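Local atomic coordinates of 4-alpha-glucanotransferase (Corynebacterium glutamicum, PDB entry 5B68), a protein that belongs to the amylomaltases, also called disproportionating enzymes, and combines an N-terminal beta sandwich domain with a TIM-barrel-type 4-alpha-glucanotransferase domain. Residues L191-G196 / Y290-Q295; E225-T230 / T336-S341. All coordinates share one frame; numbering follows the deposited sequence.

In the fold
From the N terminus, the first segment met is 191-196, in the loop between strand 177-182 and helix 198-209; next comes 225-230, in the long loop after strand 215-218. Interaction 1 closes when helix 286-301 brings 290-295 back against the earlier loop. Interaction 2 closes later, at the C-terminal end of helix 307-338. The segments alternate along the chain, so the two closures cross rather than nest. Both strands belong to the parallel sheet of the TIM-barrel-type domain, and both contacts tie loops following them to consecutive helices. Their centres are about 17 Å apart, yet they touch: Tyr290 OH probably bonds to Glu225 O, and Ala291 packs against Pro228.

Interaction 1: residues L191-G196 / Y290-Q295; sequences LSWGMG and YAAKLQ
Trp193 and Lys293 lie alongside each other and run in opposite directions, the indole reaching toward helix 286-301 while the lysine chain leaves that helix for the loop. The evidence is a row of carbon contacts: Lys293 CG meets Trp193 CE3 at 3.6 Å near the start of the lysine chain, whereas Lys293 CE, further out, meets Trp193 CB at 3.9 Å. With its CG anti to the carbonyl carbon (chi1 -72°) and every later torsion extended, the lysine passes the six-membered ring and carries NZ beyond the indole. The far end of the ring abuts the helix itself, with Ala292 C near the ring plane at its edge and Ala292 CB 4.2 Å from Trp193 CZ3. At the other end of the indole, Trp193 NE1 bonds to Glu251 OE2, which helps to set the rotation of the ring; Ala271 and Arg275 of helix 261-277 also touch it. Trp193 is the centre of an inverse gamma turn, closed by a weak Gly194 N to Ser192 O bond.

A water joins the segments where the lysine ends. It accepts from Lys293 NZ at 3.0 Å and from Trp193 N at 2.9 Å, and donates to Met195 O, also at 2.9 Å. Lys293 NZ bonds in addition to the carbonyls of Ile246 and Ile248. Three oxygens thus hold a buried amine, and together they would probably offset the cost of burying its charge, while the apolar lysine carbons supply part of the packing for the indole.

Interaction 2: residues E225-T230 / T336-S341; sequences EPLPPT and TAQSES
A water gripped from both segments links Gln338 to Leu227: the water accepts from Gln338 NE2 at 3.1 Å and donates to Leu227 O at 2.9 Å. This bridge spans a gap too wide for direct amide bonding, since Gln338 NE2 stays 4.1 Å from Pro228 O, the nearest protein oxygen of the loop. The rest of the contact is apolar carbon against amide. Leu227 CD2 comes 3.9 Å from Gln338 OE1 and 4.1 Å from Gln338 NE2, so this one methyl lies near both amide heteroatoms. The two side chains overlap side by side, the leucine pointing toward the helix end and the glutamine toward the loop. The glutamine is extended beyond CG (chi2 171°), which takes its amide across to the loop; the leucine has CG between the backbone N and the carbonyl carbon (chi1 64°), a placement that, with chi2 near 180°, brings CD2 beside that amide. Gln338 OE1 also receives a weak hydrogen bond from Arg334 NH1, one turn earlier on the same helix, so both ends of the amide have a partner.

A cis peptide between Pro228 and Pro229 shapes the loop. At the other segment, Ser339 is the first residue to leave helical angles, and its OG bonds to Glu335 O. Around this surface contact, Pro226 rests on Trp330, Cys331 and Arg334 of helix 307-338 and on Tyr356 of helix 349-376, while Pro228 and Pro229 reach Asn287, placing the proline-rich loop between helix 286-301 and the end of helix 307-338.

Interaction 1: residues L191-G196 / Y290-Q295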
loop_
_atom_site.group_PDB
_atom_site.type_symbol
_atom_site.label_atom_id
_atom_site.label_comp_id
_atom_site.label_asym_id
_atom_site.label_seq_id
_atom_site.Cartn_x
_atom_site.Cartn_y
_atom_site.Cartn_z
ATOM N N LEU A 191 -18.650 -18.874 11.726
ATOM C CA LEU A 191 -19.650 -17.925 11.272
ATOM C C LEU A 191 -19.355 -17.084 10.005
ATOM O O LEU A 191 -20.246 -16.469 9.498
ATOM C CB LEU A 191 -20.072 -17.025 12.427
ATOM C CG LEU A 191 -20.536 -17.733 13.700
ATOM C CD1 LEU A 191 -20.690 -16.769 14.856
ATOM C CD2 LEU A 191 -21.822 -18.500 13.473
ATOM N N SER A 192 -18.131 -17.064 9.498
ATOM C CA SER A 192 -17.826 -16.310 8.286
ATOM C C SER A 192 -18.781 -16.715 7.138
ATOM O O SER A 192 -19.131 -17.899 6.982
ATOM C CB SER A 192 -16.419 -16.556 7.802
ATOM O OG SER A 192 -15.473 -16.409 8.874
ATOM N N TRP A 193 -19.097 -15.754 6.273
ATOM C CA TRP A 193 -19.793 -16.069 5.008
ATOM C C TRP A 193 -18.873 -16.543 3.934
ATOM O O TRP A 193 -18.670 -15.873 2.896
ATOM C CB TRP A 193 -20.646 -14.870 4.547
ATOM C CG TRP A 193 -21.828 -14.583 5.389
ATOM C CD1 TRP A 193 -22.011 -14.838 6.737
ATOM C CD2 TRP A 193 -23.036 -13.929 4.958
ATOM N NE1 TRP A 193 -23.222 -14.376 7.137
ATOM C CE2 TRP A 193 -23.874 -13.825 6.069
ATOM C CE3 TRP A 193 -23.462 -13.394 3.739
ATOM C CZ2 TRP A 193 -25.131 -13.217 6.008
ATOM C CZ3 TRP A 193 -24.743 -12.791 3.692
ATOM C CH2 TRP A 193 -25.525 -12.711 4.822
ATOM N N GLY A 194 -18.202 -17.679 4.169
ATOM C CA GLY A 194 -17.354 -18.190 3.124
ATOM C C GLY A 194 -15.991 -17.536 3.031
ATOM O O GLY A 194 -15.124 -18.015 2.337
ATOM N N MET A 195 -15.831 -16.378 3.638
ATOM C CA MET A 195 -14.574 -15.676 3.526
ATOM C C MET A 195 -14.409 -14.814 4.762
ATOM O O MET A 195 -15.376 -14.445 5.381
ATOM C CB MET A 195 -14.533 -14.861 2.230
ATOM C CG MET A 195 -14.993 -13.425 2.339
ATOM S SD MET A 195 -14.986 -12.449 0.823
ATOM C CE MET A 195 -13.531 -11.436 0.971
ATOM N N GLY A 196 -13.180 -14.504 5.118
ATOM C CA GLY A 196 -12.981 -13.771 6.390
ATOM C C GLY A 196 -13.517 -12.347 6.309
ATOM O O GLY A 196 -13.519 -11.736 5.197
ATOM N N TYR A 290 -20.641 -11.360 -2.000
ATOM C CA TYR A 290 -20.760 -9.875 -1.974
ATOM C C TYR A 290 -22.203 -9.463 -2.305
ATOM O O TYR A 290 -22.823 -8.664 -1.594
ATOM C CB TYR A 290 -19.784 -9.274 -2.979
ATOM C CG TYR A 290 -19.498 -7.788 -2.843
ATOM C CD1 TYR A 290 -19.781 -7.087 -1.681
ATOM C CD2 TYR A 290 -18.952 -7.102 -3.921
ATOM C CE1 TYR A 290 -19.474 -5.702 -1.589
ATOM C CE2 TYR A 290 -18.613 -5.749 -3.819
ATOM C CZ TYR A 290 -18.900 -5.060 -2.659
ATOM O OH TYR A 290 -18.552 -3.712 -2.609
ATOM N N ALA A 291 -22.698 -10.062 -3.374
ATOM C CA ALA A 291 -24.082 -9.810 -3.797
ATOM C C ALA A 291 -25.051 -10.085 -2.670
ATOM O O ALA A 291 -25.946 -9.308 -2.424
ATOM C CB ALA A 291 -24.432 -10.617 -5.050
ATOM N N ALA A 292 -24.852 -11.180 -1.945
ATOM C CA ALA A 292 -25.726 -11.499 -0.831
ATOM C C ALA A 292 -25.611 -10.542 0.366
ATOM O O ALA A 292 -26.606 -10.093 0.946
ATOM C CB ALA A 292 -25.476 -12.945 -0.408
ATOM N N LYS A 293 -24.366 -10.175 0.738
ATOM C CA LYS A 293 -24.218 -9.160 1.760
ATOM C C LYS A 293 -24.887 -7.820 1.362
ATOM O O LYS A 293 -25.500 -7.187 2.174
ATOM C CB LYS A 293 -22.735 -8.945 2.085
ATOM C CG LYS A 293 -22.121 -10.129 2.875
ATOM C CD LYS A 293 -20.731 -9.799 3.412
ATOM C CE LYS A 293 -20.097 -11.029 4.144
ATOM N NZ LYS A 293 -18.896 -10.611 4.906
ATOM N N LEU A 294 -24.686 -7.417 0.119
ATOM C CA LEU A 294 -25.199 -6.102 -0.337
ATOM C C LEU A 294 -26.731 -6.087 -0.216
ATOM O O LEU A 294 -27.344 -5.115 0.242
ATOM C CB LEU A 294 -24.740 -5.795 -1.743
ATOM C CG LEU A 294 -23.267 -5.394 -1.848
ATOM C CD1 LEU A 294 -22.658 -5.587 -3.219
ATOM C CD2 LEU A 294 -23.123 -3.976 -1.311
ATOM N N GLN A 295 -27.343 -7.211 -0.557
ATOM C CA GLN A 295 -28.775 -7.341 -0.420
ATOM C C GLN A 295 -29.244 -7.195 1.021
ATOM O O GLN A 295 -30.223 -6.518 1.307
ATOM C CB GLN A 295 -29.238 -8.670 -0.991
ATOM C CG GLN A 295 -30.724 -8.877 -0.808
ATOM C CD GLN A 295 -31.179 -10.118 -1.529
ATOM O OE1 GLN A 295 -32.124 -10.074 -2.320
ATOM N NE2 GLN A 295 -30.466 -11.230 -1.308
HETATM O O HOH W 1 -17.876 -13.162 6.218
#

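Interaction 2: residues E225-T230 / T336-S341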
loop_
_atom_site.group_PDB
_atom_site.type_symbol
_atom_site.label_atom_id
_atom_site.label_comp_id
_atom_site.label_asym_id
_atom_site.label_seq_id
_atom_site.Cartn_x
_atom_site.Cartn_y
_atom_site.Cartn_z
ATOM N N GLU A 225 -14.740 -2.693 -6.736
ATOM C CA GLU A 225 -16.054 -2.443 -7.290
ATOM C C GLU A 225 -17.160 -2.508 -6.242
ATOM O O GLU A 225 -17.109 -3.341 -5.372
ATOM C CB GLU A 225 -16.316 -3.435 -8.417
ATOM C CG GLU A 225 -15.375 -3.272 -9.596
ATOM C CD GLU A 225 -14.099 -4.092 -9.489
ATOM O OE1 GLU A 225 -13.880 -4.727 -8.456
ATOM O OE2 GLU A 225 -13.308 -4.084 -10.438
ATOM N N PRO A 226 -18.134 -1.599 -6.314
ATOM C CA PRO A 226 -19.171 -1.512 -5.327
ATOM C C PRO A 226 -20.248 -2.575 -5.428
ATOM O O PRO A 226 -21.092 -2.651 -4.523
ATOM C CB PRO A 226 -19.804 -0.129 -5.594
ATOM C CG PRO A 226 -19.576 0.115 -7.042
ATOM C CD PRO A 226 -18.332 -0.661 -7.441
ATOM N N LEU A 227 -20.255 -3.372 -6.487
ATOM C CA LEU A 227 -21.104 -4.557 -6.569
ATOM C C LEU A 227 -20.411 -5.566 -7.468
ATOM O O LEU A 227 -19.569 -5.182 -8.231
ATOM C CB LEU A 227 -22.509 -4.228 -7.071
ATOM C CG LEU A 227 -22.676 -3.683 -8.474
ATOM C CD1 LEU A 227 -24.146 -3.478 -8.788
ATOM C CD2 LEU A 227 -21.921 -2.387 -8.645
ATOM N N PRO A 228 -20.748 -6.841 -7.393
ATOM C CA PRO A 228 -20.058 -7.839 -8.215
ATOM C C PRO A 228 -20.359 -7.646 -9.692
ATOM O O PRO A 228 -21.406 -7.103 -9.953
ATOM C CB PRO A 228 -20.651 -9.165 -7.752
ATOM C CG PRO A 228 -21.687 -8.856 -6.753
ATOM C CD PRO A 228 -21.897 -7.394 -6.673
ATOM N N PRO A 229 -19.459 -8.065 -10.697
ATOM C CA PRO A 229 -18.254 -8.760 -10.218
ATOM C C PRO A 229 -17.163 -7.853 -9.682
ATOM O O PRO A 229 -17.037 -6.738 -10.129
ATOM C CB PRO A 229 -17.744 -9.485 -11.452
ATOM C CG PRO A 229 -17.971 -8.525 -12.520
ATOM C CD PRO A 229 -19.354 -8.041 -12.244
ATOM N N THR A 230 -16.362 -8.370 -8.759
ATOM C CA THR A 230 -15.378 -7.566 -8.040
ATOM C C THR A 230 -13.967 -8.205 -8.197
ATOM O O THR A 230 -13.850 -9.411 -8.437
ATOM C CB THR A 230 -15.839 -7.300 -6.580
ATOM O OG1 THR A 230 -15.046 -6.243 -6.025
ATOM C CG2 THR A 230 -15.753 -8.549 -5.721
ATOM N N THR A 336 -26.048 2.286 -10.839
ATOM C CA THR A 336 -27.163 2.652 -11.745
ATOM C C THR A 336 -26.902 2.258 -13.206
ATOM O O THR A 336 -27.822 1.819 -13.888
ATOM C CB THR A 336 -27.451 4.131 -11.597
ATOM O OG1 THR A 336 -27.785 4.387 -10.211
ATOM C CG2 THR A 336 -28.563 4.510 -12.568
ATOM N N ALA A 337 -25.662 2.422 -13.679
ATOM C CA ALA A 337 -25.226 2.035 -15.022
ATOM C C ALA A 337 -25.271 0.530 -15.269
ATOM O O ALA A 337 -25.510 0.123 -16.411
ATOM C CB ALA A 337 -23.812 2.542 -15.302
ATOM N N GLN A 338 -25.004 -0.273 -14.221
ATOM C CA GLN A 338 -24.983 -1.748 -14.319
ATOM C C GLN A 338 -26.310 -2.387 -14.014
ATOM O O GLN A 338 -26.520 -3.527 -14.396
ATOM C CB GLN A 338 -23.950 -2.362 -13.360
ATOM C CG GLN A 338 -22.537 -2.126 -13.832
ATOM C CD GLN A 338 -21.506 -2.526 -12.785
ATOM O OE1 GLN A 338 -20.764 -1.673 -12.312
ATOM N NE2 GLN A 338 -21.468 -3.822 -12.410
ATOM N N SER A 339 -27.174 -1.699 -13.277
ATOM C CA SER A 339 -28.528 -2.187 -13.028
ATOM C C SER A 339 -29.467 -1.833 -14.170
ATOM O O SER A 339 -29.128 -1.034 -15.046
ATOM C CB SER A 339 -29.056 -1.636 -11.717
ATOM O OG SER A 339 -28.267 -2.132 -10.646
ATOM N N GLU A 340 -30.643 -2.458 -14.157
ATOM C CA GLU A 340 -31.614 -2.362 -15.258
ATOM C C GLU A 340 -32.867 -1.627 -14.806
ATOM O O GLU A 340 -33.634 -2.147 -13.994
ATOM C CB GLU A 340 -31.992 -3.756 -15.757
ATOM C CG GLU A 340 -32.595 -3.753 -17.150
ATOM C CD GLU A 340 -31.580 -3.443 -18.241
ATOM O OE1 GLU A 340 -31.996 -2.935 -19.309
ATOM O OE2 GLU A 340 -30.370 -3.703 -18.036
ATOM N N SER A 341 -33.086 -0.433 -15.347
ATOM C CA SER A 341 -34.139 0.444 -14.827
ATOM C C SER A 341 -35.516 -0.071 -15.299
ATOM O O SER A 341 -35.660 -0.457 -16.456
ATOM C CB SER A 341 -33.888 1.922 -15.236
ATOM O OG SER A 341 -33.876 2.789 -14.100
HETATM O O HOH W 2 -18.811 -4.548 -10.987
#